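Local coordinates for protein type III effector XopAI (Xanthomonas citri, PDB 6K93) that is a type III secretion effector with a mono-ADP-ribosyltransferase fold, whose domain probably binds arginine-containing peptides, at residues E180-V185 and R244-A249; Q217-T222 and E265-T270; A261-S266 and R307-Q312. All coordinates share one frame; numbering follows the deposited sequence.

Contact 1 (E180-V185 and R244-A249); sequences EVVQDV and RRFFAA
Val182 lays its CG2 methyl on the Phe246 ring, 3.7 Å from CE1, the two side chains crossing at about a right angle. It opens a type I beta turn ending at Val185, in the loop that joins helices 165-174 and 194-209 of this mono-ADP-ribosyltransferase fold, and the turn docks on the chain entering strand 247-250. Ile203 and Ile204 of helix 194-209 also touch the ring, which is buried. Gln183 grips Phe246 by both backbone polar atoms. Its carbonyl O accepts Phe246 N at 3.1 Å and also lies in the plane of the ring, at the edge. A water 2.9 Å from Gln183 O ties that oxygen to Arg244 O. At the other end of the residue, CG anti to the backbone N (chi1 176°) sends an extended chain out to Phe246 O, which NE2 meets at 2.9 Å, almost in line with the carbonyl bond. The Arg245 guanidinium crosses this amide at a slant, NH1 3.5 Å from Gln183 CD, the planes 23° apart, while Arg245 NH2 forms a salt bridge with Glu224. A second water donates to Asp184 OD2 at 2.6 Å and accepts weakly from Arg245 NH1 at 3.1 Å.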
loop_
_atom_site.group_PDB
_atom_site.type_symbol
_atom_site.label_atom_id
_atom_site.label_comp_id
_atom_site.label_asym_id
_atom_site.label_seq_id
_atom_site.Cartn_x
_atom_site.Cartn_y
_atom_site.Cartn_z
ATOM N N GLU A 180 -6.181 6.611 0.081
ATOM C CA GLU A 180 -6.699 7.012 -1.226
ATOM C C GLU A 180 -5.655 7.721 -2.071
ATOM O O GLU A 180 -5.767 7.692 -3.305
ATOM C CB GLU A 180 -7.937 7.893 -1.036
ATOM C CG GLU A 180 -9.110 7.072 -0.514
ATOM C CD GLU A 180 -10.451 7.607 -0.955
ATOM O OE1 GLU A 180 -10.878 8.637 -0.403
ATOM O OE2 GLU A 180 -11.071 6.983 -1.842
ATOM N N VAL A 181 -4.644 8.338 -1.445
ATOM C CA VAL A 181 -3.634 9.032 -2.227
ATOM C C VAL A 181 -2.683 8.064 -2.900
ATOM O O VAL A 181 -2.001 8.434 -3.862
ATOM C CB VAL A 181 -2.845 10.039 -1.362
ATOM C CG1 VAL A 181 -1.781 9.394 -0.523
ATOM C CG2 VAL A 181 -2.234 11.157 -2.263
ATOM N N VAL A 182 -2.609 6.822 -2.431
ATOM C CA VAL A 182 -1.541 5.932 -2.866
ATOM C C VAL A 182 -2.020 4.631 -3.493
ATOM O O VAL A 182 -1.274 4.015 -4.260
ATOM C CB VAL A 182 -0.590 5.641 -1.677
ATOM C CG1 VAL A 182 -1.319 4.887 -0.548
ATOM C CG2 VAL A 182 0.651 4.894 -2.107
ATOM N N GLN A 183 -3.241 4.175 -3.161
ATOM C CA GLN A 183 -3.640 2.837 -3.586
ATOM C C GLN A 183 -3.412 2.634 -5.079
ATOM O O GLN A 183 -2.925 1.575 -5.503
ATOM C CB GLN A 183 -5.094 2.551 -3.250
ATOM C CG GLN A 183 -5.586 1.188 -3.773
ATOM C CD GLN A 183 -6.775 0.635 -3.010
ATOM O OE1 GLN A 183 -7.749 1.324 -2.735
ATOM N NE2 GLN A 183 -6.695 -0.654 -2.676
ATOM N N ASP A 184 -3.771 3.624 -5.895
ATOM C CA ASP A 184 -3.770 3.481 -7.348
ATOM C C ASP A 184 -2.669 4.284 -8.036
ATOM O O ASP A 184 -2.694 4.394 -9.271
ATOM C CB ASP A 184 -5.104 3.935 -7.953
ATOM C CG ASP A 184 -6.252 2.947 -7.746
ATOM O OD1 ASP A 184 -6.028 1.900 -7.167
ATOM O OD2 ASP A 184 -7.377 3.244 -8.186
ATOM N N VAL A 185 -1.699 4.817 -7.286
ATOM C CA VAL A 185 -0.793 5.805 -7.870
ATOM C C VAL A 185 0.103 5.211 -8.952
ATOM O O VAL A 185 0.572 5.960 -9.821
ATOM C CB VAL A 185 0.042 6.480 -6.765
ATOM C CG1 VAL A 185 1.103 5.540 -6.190
ATOM C CG2 VAL A 185 0.683 7.805 -7.293
ATOM N N ARG A 244 -0.825 -3.497 -10.419
ATOM C CA ARG A 244 -0.142 -2.228 -10.189
ATOM C C ARG A 244 -0.691 -1.481 -8.985
ATOM O O ARG A 244 -0.190 -0.395 -8.660
ATOM C CB ARG A 244 -0.195 -1.365 -11.459
ATOM C CG ARG A 244 0.434 -2.108 -12.642
ATOM C CD ARG A 244 0.576 -1.297 -13.918
ATOM N NE ARG A 244 1.164 0.009 -13.709
ATOM C CZ ARG A 244 1.934 0.637 -14.596
ATOM N NH1 ARG A 244 2.237 0.056 -15.755
ATOM N NH2 ARG A 244 2.410 1.844 -14.314
ATOM N N ARG A 245 -1.705 -2.039 -8.331
ATOM C CA ARG A 245 -2.302 -1.452 -7.142
ATOM C C ARG A 245 -1.684 -2.008 -5.870
ATOM O O ARG A 245 -1.098 -3.099 -5.853
ATOM C CB ARG A 245 -3.827 -1.694 -7.120
ATOM C CG ARG A 245 -4.498 -1.148 -8.373
ATOM C CD ARG A 245 -6.002 -0.710 -8.113
ATOM N NE ARG A 245 -6.662 -1.747 -7.474
ATOM C CZ ARG A 245 -7.591 -1.742 -6.500
ATOM N NH1 ARG A 245 -8.180 -0.660 -5.942
ATOM N NH2 ARG A 245 -7.972 -2.900 -6.065
ATOM N N PHE A 246 -1.834 -1.236 -4.792
ATOM C CA PHE A 246 -1.783 -1.759 -3.430
ATOM C C PHE A 246 -3.089 -2.501 -3.199
ATOM O O PHE A 246 -4.147 -1.897 -3.020
ATOM C CB PHE A 246 -1.584 -0.646 -2.417
ATOM C CG PHE A 246 -0.245 -0.006 -2.527
ATOM C CD1 PHE A 246 -0.043 1.000 -3.429
ATOM C CD2 PHE A 246 0.821 -0.435 -1.748
ATOM C CE1 PHE A 246 1.204 1.588 -3.573
ATOM C CE2 PHE A 246 2.052 0.133 -1.900
ATOM C CZ PHE A 246 2.238 1.151 -2.812
ATOM N N PHE A 247 -3.028 -3.822 -3.221
ATOM C CA PHE A 247 -4.221 -4.655 -3.170
ATOM C C PHE A 247 -4.409 -5.193 -1.758
ATOM O O PHE A 247 -3.539 -5.900 -1.228
ATOM C CB PHE A 247 -4.096 -5.821 -4.139
ATOM C CG PHE A 247 -5.315 -6.705 -4.197
ATOM C CD1 PHE A 247 -6.545 -6.198 -4.619
ATOM C CD2 PHE A 247 -5.218 -8.040 -3.856
ATOM C CE1 PHE A 247 -7.657 -7.037 -4.687
ATOM C CE2 PHE A 247 -6.329 -8.861 -3.922
ATOM C CZ PHE A 247 -7.537 -8.366 -4.337
ATOM N N ALA A 248 -5.497 -4.801 -1.126
ATOM C CA ALA A 248 -5.779 -5.197 0.243
ATOM C C ALA A 248 -6.805 -6.313 0.306
ATOM O O ALA A 248 -7.712 -6.426 -0.524
ATOM C CB ALA A 248 -6.282 -4.015 1.065
ATOM N N ALA A 249 -6.643 -7.146 1.319
ATOM C CA ALA A 249 -7.535 -8.261 1.578
ATOM C C ALA A 249 -7.613 -8.503 3.072
ATOM O O ALA A 249 -6.895 -7.910 3.853
ATOM C CB ALA A 249 -7.052 -9.514 0.840
HETATM O O HOH W 1 -0.552 1.831 -7.065
HETATM O O HOH W 2 -9.404 1.982 -7.082
#

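Contact 2 (Q217-T222 and E265-T270); sequences QGTVFT and ESNSTT
Val220 O is gripped from several directions: Ser266 N donates to it at 2.9 Å along an almost straight N-H...O line of 178°, in the carbonyl plane, a water donates as well, and the CA-H of Glu265 makes a longer contact. That water, 2.8 Å from Thr222 OG1, also reaches Ser266 OG, so one solvent molecule pins the two strands where Thr222 turns its hydroxyl toward Ala248 O. The return bond of the pair, Val220 N to Ser266 O, is shorter still at 2.7 Å, and the CG2 methyl of Val220 rests close to the same oxygen. Two residues back along 217-222 and two on along 265-270, Gly218 and Ser268 form the next hydrogen-bonded pair, with Ser268 N 2.8 Å from Gly218 O and a longer bond coming back. This is the antiparallel edge ladder of the five-stranded mixed sheet of the ADP-ribosyltransferase fold: strand 218-224 is outermost, and segments 218-222 and 265-268 run at 142° to each other. Side chains alternate between the faces. Val220, Ser266 and Ser268 look toward the smaller three-stranded sheet, where Val220 meets Ala249, Val286 and Phe288. On the other face Thr219 and Asn267, a non-hydrogen-bonded pair, run side by side and join through their side chains, Thr219 OG1 donating to Asn267 OD1 at 2.9 Å; Asn267 ND2 goes on to Ser313 OG. Next to them the Phe221 ring lies alongside the aliphatic part of Glu265, Phe221 CE1 4.0 Å from Glu265 CG, leaving the carboxylate to Lys309. Beyond the ladder Gln217 bends at its second torsion (chi2 91°), which brings NE2 to within 3.1 Å of Thr269 O, with that oxygen in the plane of the amide.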
loop_
_atom_site.group_PDB
_atom_site.type_symbol
_atom_site.label_atom_id
_atom_site.label_comp_id
_atom_site.label_asym_id
_atom_site.label_seq_id
_atom_site.Cartn_x
_atom_site.Cartn_y
_atom_site.Cartn_z
ATOM N N GLN A 217 -0.047 -17.431 4.484
ATOM C CA GLN A 217 -0.303 -18.503 3.542
ATOM C C GLN A 217 -1.743 -18.949 3.745
ATOM O O GLN A 217 -2.075 -19.577 4.754
ATOM C CB GLN A 217 0.657 -19.666 3.735
ATOM C CG GLN A 217 2.061 -19.316 3.342
ATOM C CD GLN A 217 2.828 -18.781 4.513
ATOM O OE1 GLN A 217 2.708 -19.282 5.629
ATOM N NE2 GLN A 217 3.615 -17.743 4.275
ATOM N N GLY A 218 -2.590 -18.633 2.788
ATOM C CA GLY A 218 -4.002 -18.945 2.895
ATOM C C GLY A 218 -4.769 -18.089 1.919
ATOM O O GLY A 218 -4.200 -17.272 1.203
ATOM N N THR A 219 -6.075 -18.296 1.899
ATOM C CA THR A 219 -6.967 -17.563 1.018
ATOM C C THR A 219 -7.393 -16.284 1.719
ATOM O O THR A 219 -7.844 -16.321 2.868
ATOM C CB THR A 219 -8.186 -18.413 0.677
ATOM O OG1 THR A 219 -7.765 -19.654 0.095
ATOM C CG2 THR A 219 -9.105 -17.682 -0.266
ATOM N N VAL A 220 -7.265 -15.151 1.022
ATOM C CA VAL A 220 -7.636 -13.864 1.595
ATOM C C VAL A 220 -8.742 -13.239 0.742
ATOM O O VAL A 220 -8.858 -13.509 -0.455
ATOM C CB VAL A 220 -6.434 -12.901 1.765
ATOM C CG1 VAL A 220 -5.431 -13.477 2.767
ATOM C CG2 VAL A 220 -5.737 -12.616 0.426
ATOM N N PHE A 221 -9.560 -12.401 1.382
ATOM C CA PHE A 221 -10.841 -11.979 0.842
ATOM C C PHE A 221 -10.868 -10.471 0.660
ATOM O O PHE A 221 -10.429 -9.722 1.536
ATOM C CB PHE A 221 -11.965 -12.456 1.790
ATOM C CG PHE A 221 -11.929 -13.932 2.044
ATOM C CD1 PHE A 221 -12.491 -14.798 1.150
ATOM C CD2 PHE A 221 -11.255 -14.425 3.150
ATOM C CE1 PHE A 221 -12.400 -16.175 1.373
ATOM C CE2 PHE A 221 -11.178 -15.798 3.375
ATOM C CZ PHE A 221 -11.737 -16.635 2.474
ATOM N N THR A 222 -11.415 -10.051 -0.476
ATOM C CA THR A 222 -11.536 -8.651 -0.826
ATOM C C THR A 222 -12.886 -8.387 -1.470
ATOM O O THR A 222 -13.409 -9.209 -2.221
ATOM C CB THR A 222 -10.438 -8.252 -1.838
ATOM O OG1 THR A 222 -9.159 -8.604 -1.337
ATOM C CG2 THR A 222 -10.473 -6.748 -2.162
ATOM N N GLU A 265 -11.250 -13.983 -4.096
ATOM C CA GLU A 265 -10.618 -14.959 -3.222
ATOM C C GLU A 265 -9.217 -15.149 -3.758
ATOM O O GLU A 265 -9.061 -15.663 -4.866
ATOM C CB GLU A 265 -11.354 -16.298 -3.200
ATOM C CG GLU A 265 -12.714 -16.245 -2.568
ATOM C CD GLU A 265 -13.305 -17.662 -2.274
ATOM O OE1 GLU A 265 -14.502 -17.717 -2.113
ATOM O OE2 GLU A 265 -12.530 -18.614 -2.250
ATOM N N SER A 266 -8.212 -14.677 -3.032
ATOM C CA SER A 266 -6.827 -14.717 -3.491
ATOM C C SER A 266 -5.982 -15.601 -2.587
ATOM O O SER A 266 -5.940 -15.408 -1.361
ATOM C CB SER A 266 -6.192 -13.329 -3.522
ATOM O OG SER A 266 -6.975 -12.373 -4.231
ATOM N N ASN A 267 -5.279 -16.548 -3.195
ATOM C CA ASN A 267 -4.367 -17.379 -2.428
ATOM C C ASN A 267 -3.069 -16.633 -2.232
ATOM O O ASN A 267 -2.380 -16.314 -3.198
ATOM C CB ASN A 267 -4.139 -18.713 -3.128
ATOM C CG ASN A 267 -5.366 -19.573 -3.099
ATOM O OD1 ASN A 267 -5.857 -19.929 -2.030
ATOM N ND2 ASN A 267 -5.900 -19.872 -4.268
ATOM N N SER A 268 -2.753 -16.350 -0.984
ATOM C CA SER A 268 -1.545 -15.627 -0.629
ATOM C C SER A 268 -0.429 -16.596 -0.294
ATOM O O SER A 268 -0.660 -17.632 0.339
ATOM C CB SER A 268 -1.813 -14.728 0.578
ATOM O OG SER A 268 -0.647 -14.091 1.027
ATOM N N THR A 269 0.769 -16.265 -0.754
ATOM C CA THR A 269 1.987 -16.922 -0.308
ATOM C C THR A 269 2.895 -16.008 0.489
ATOM O O THR A 269 3.494 -16.460 1.484
ATOM C CB THR A 269 2.773 -17.473 -1.503
ATOM O OG1 THR A 269 2.979 -16.460 -2.482
ATOM C CG2 THR A 269 2.019 -18.591 -2.097
ATOM N N THR A 270 3.044 -14.749 0.037
ATOM C CA THR A 270 3.875 -13.775 0.728
ATOM C C THR A 270 3.138 -12.483 1.043
ATOM O O THR A 270 3.774 -11.515 1.477
ATOM C CB THR A 270 5.131 -13.449 -0.085
ATOM O OG1 THR A 270 4.775 -12.717 -1.257
ATOM C CG2 THR A 270 5.884 -14.707 -0.458
HETATM O O HOH W 3 -8.320 -11.192 -2.128
#

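Contact 3 (A261-S266 and R307-Q312)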
loop_
_atom_site.group_PDB
_atom_site.type_symbol
_atom_site.label_atom_id
_atom_site.label_comp_id
_atom_site.label_asym_id
_atom_site.label_seq_id
_atom_site.Cartn_x
_atom_site.Cartn_y
_atom_site.Cartn_z
ATOM N N ALA A 261 -19.679 -5.117 -5.374
ATOM C CA ALA A 261 -19.870 -5.410 -6.791
ATOM C C ALA A 261 -18.837 -6.396 -7.338
ATOM O O ALA A 261 -19.125 -7.136 -8.281
ATOM C CB ALA A 261 -19.827 -4.130 -7.597
ATOM N N VAL A 262 -17.628 -6.396 -6.790
ATOM C CA VAL A 262 -16.553 -7.292 -7.179
ATOM C C VAL A 262 -15.994 -7.910 -5.907
ATOM O O VAL A 262 -15.716 -7.202 -4.935
ATOM C CB VAL A 262 -15.436 -6.565 -7.935
ATOM C CG1 VAL A 262 -14.360 -7.553 -8.364
ATOM C CG2 VAL A 262 -15.999 -5.873 -9.166
ATOM N N GLU A 263 -15.852 -9.215 -5.904
ATOM C CA GLU A 263 -15.214 -9.918 -4.800
ATOM C C GLU A 263 -14.022 -10.687 -5.326
ATOM O O GLU A 263 -13.996 -11.094 -6.488
ATOM C CB GLU A 263 -16.148 -10.895 -4.099
ATOM C CG GLU A 263 -17.245 -10.198 -3.334
ATOM C CD GLU A 263 -18.280 -11.152 -2.753
ATOM O OE1 GLU A 263 -18.206 -12.386 -2.989
ATOM O OE2 GLU A 263 -19.177 -10.658 -2.035
ATOM N N TRP A 264 -13.041 -10.913 -4.453
ATOM C CA TRP A 264 -11.926 -11.772 -4.782
ATOM C C TRP A 264 -11.702 -12.804 -3.687
ATOM O O TRP A 264 -11.860 -12.511 -2.504
ATOM C CB TRP A 264 -10.604 -11.031 -4.894
ATOM C CG TRP A 264 -10.321 -10.032 -5.941
ATOM C CD1 TRP A 264 -9.388 -10.174 -6.913
ATOM C CD2 TRP A 264 -10.814 -8.682 -6.046
ATOM N NE1 TRP A 264 -9.283 -9.017 -7.651
ATOM C CE2 TRP A 264 -10.150 -8.089 -7.143
ATOM C CE3 TRP A 264 -11.751 -7.925 -5.338
ATOM C CZ2 TRP A 264 -10.389 -6.770 -7.548
ATOM C CZ3 TRP A 264 -12.008 -6.622 -5.756
ATOM C CH2 TRP A 264 -11.324 -6.058 -6.839
ATOM N N GLU A 265 -11.250 -13.983 -4.096
ATOM C CA GLU A 265 -10.618 -14.959 -3.222
ATOM C C GLU A 265 -9.217 -15.149 -3.758
ATOM O O GLU A 265 -9.061 -15.663 -4.866
ATOM C CB GLU A 265 -11.354 -16.298 -3.200
ATOM C CG GLU A 265 -12.714 -16.245 -2.568
ATOM C CD GLU A 265 -13.305 -17.662 -2.274
ATOM O OE1 GLU A 265 -14.502 -17.717 -2.113
ATOM O OE2 GLU A 265 -12.530 -18.614 -2.250
ATOM N N SER A 266 -8.212 -14.677 -3.032
ATOM C CA SER A 266 -6.827 -14.717 -3.491
ATOM C C SER A 266 -5.982 -15.601 -2.587
ATOM O O SER A 266 -5.940 -15.408 -1.361
ATOM C CB SER A 266 -6.192 -13.329 -3.522
ATOM O OG SER A 266 -6.975 -12.373 -4.231
ATOM N N ARG A 307 -21.201 -8.964 -9.022
ATOM C CA ARG A 307 -21.310 -9.138 -10.468
ATOM C C ARG A 307 -20.139 -9.943 -11.008
ATOM O O ARG A 307 -20.293 -10.696 -11.978
ATOM C CB ARG A 307 -21.380 -7.784 -11.168
ATOM C CG ARG A 307 -22.587 -6.921 -10.805
ATOM C CD ARG A 307 -23.912 -7.647 -11.005
ATOM N NE ARG A 307 -24.097 -8.157 -12.367
ATOM C CZ ARG A 307 -24.470 -7.416 -13.401
ATOM N NH1 ARG A 307 -24.703 -6.120 -13.253
ATOM N NH2 ARG A 307 -24.605 -7.978 -14.592
ATOM N N LEU A 308 -18.976 -9.807 -10.382
ATOM C CA LEU A 308 -17.774 -10.526 -10.753
ATOM C C LEU A 308 -17.104 -11.022 -9.483
ATOM O O LEU A 308 -16.943 -10.269 -8.514
ATOM C CB LEU A 308 -16.806 -9.659 -11.535
ATOM C CG LEU A 308 -17.484 -9.268 -12.857
ATOM C CD1 LEU A 308 -16.978 -7.928 -13.367
ATOM C CD2 LEU A 308 -17.330 -10.393 -13.887
ATOM N N LYS A 309 -16.728 -12.294 -9.481
ATOM C CA LYS A 309 -15.967 -12.878 -8.384
ATOM C C LYS A 309 -14.706 -13.506 -8.961
ATOM O O LYS A 309 -14.774 -14.406 -9.815
ATOM C CB LYS A 309 -16.770 -13.910 -7.607
ATOM C CG LYS A 309 -15.979 -14.403 -6.428
ATOM C CD LYS A 309 -16.825 -15.225 -5.489
ATOM C CE LYS A 309 -15.970 -15.776 -4.373
ATOM N NZ LYS A 309 -16.777 -16.650 -3.459
ATOM N N ILE A 310 -13.557 -13.018 -8.505
ATOM C CA ILE A 310 -12.268 -13.385 -9.072
ATOM C C ILE A 310 -11.570 -14.349 -8.132
ATOM O O ILE A 310 -11.388 -14.039 -6.955
ATOM C CB ILE A 310 -11.404 -12.132 -9.291
ATOM C CG1 ILE A 310 -12.121 -11.155 -10.227
ATOM C CG2 ILE A 310 -10.014 -12.510 -9.789
ATOM C CD1 ILE A 310 -11.625 -9.748 -10.091
ATOM N N TYR A 311 -11.173 -15.503 -8.649
ATOM C CA TYR A 311 -10.354 -16.465 -7.926
ATOM C C TYR A 311 -8.951 -16.416 -8.503
ATOM O O TYR A 311 -8.774 -16.594 -9.707
ATOM C CB TYR A 311 -10.922 -17.872 -8.054
ATOM C CG TYR A 311 -12.321 -18.024 -7.503
ATOM C CD1 TYR A 311 -13.426 -17.607 -8.225
ATOM C CD2 TYR A 311 -12.534 -18.584 -6.251
ATOM C CE1 TYR A 311 -14.698 -17.744 -7.735
ATOM C CE2 TYR A 311 -13.804 -18.733 -5.756
ATOM C CZ TYR A 311 -14.882 -18.313 -6.495
ATOM O OH TYR A 311 -16.155 -18.476 -6.003
ATOM N N GLN A 312 -7.971 -16.102 -7.674
ATOM C CA GLN A 312 -6.614 -15.984 -8.178
ATOM C C GLN A 312 -5.641 -16.478 -7.130
ATOM O O GLN A 312 -5.965 -16.556 -5.942
ATOM C CB GLN A 312 -6.287 -14.544 -8.579
ATOM C CG GLN A 312 -6.390 -13.561 -7.448
ATOM C CD GLN A 312 -6.096 -12.132 -7.847
ATOM O OE1 GLN A 312 -5.903 -11.825 -9.034
ATOM N NE2 GLN A 312 -6.077 -11.246 -6.868
HETATM O O HOH W 4 -16.565 -14.031 -1.900
#
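Strands 262-268 and 308-315 run parallel as neighbours inside the mixed sheet of the ADP-ribosyltransferase fold, their segment axes 15° apart. The ladder alternates bonds: Glu263 N to Leu308 O, Ile310 N to Glu263 O at 2.8 Å, Glu265 N to Ile310 O, and Gln312 N to Glu265 O. On the face of Val262, Trp264 and Ile310 the apolar side chains pack together. Ile310 CD1 sits over the Trp264 indole in a CH-pi contact, 3.8 Å from the centroid of the five-membered ring, and Val262 CG1 comes over the same face, both carbons offset toward the rim. Phe247 and Tyr235 meet the indole edge-to-face. Gln312 CG stands between N and the carbonyl carbon (chi1 60°), and the extended chain lies along Ser266 so that NE2 donates to Ser266 OG at 3.0 Å. The opposite face carries Glu263, Glu265 and Lys309, with Tyr311 among them. Lys309, fully extended, bridges to Glu265 OE1 through NZ at 2.9 Å, on the anti side and 31° out of the carboxylate plane. NZ also donates weakly to Tyr311 OH, which bonds Glu300. A water 2.6 Å from Glu263 OE1 donates to that oxygen and accepts a weak bond from Lys309 NZ.

Contact 1 is the buried one, its centre about 5 Å from the centre of the chain; contacts 2 and 3 lie further out and are partly buried. Those two share strand 262-268, with Glu265 and Ser266 serving both: contact 2 adds an antiparallel neighbour at the sheet's edge, contact 3 a parallel one within it. Contact 1 fixes a helix-connecting loop to the chain just before strand 247-250, in the other sheet. Its few specific bonds centre on one glutamine, against the repeating backbone ladders of the other two. The sheets meet where Phe247 packs on Trp264 and where Ala248 O probably bonds Thr222 OG1. Asn267 N, probably bonded to Gln312 O, carries the parallel ladder into contact 2.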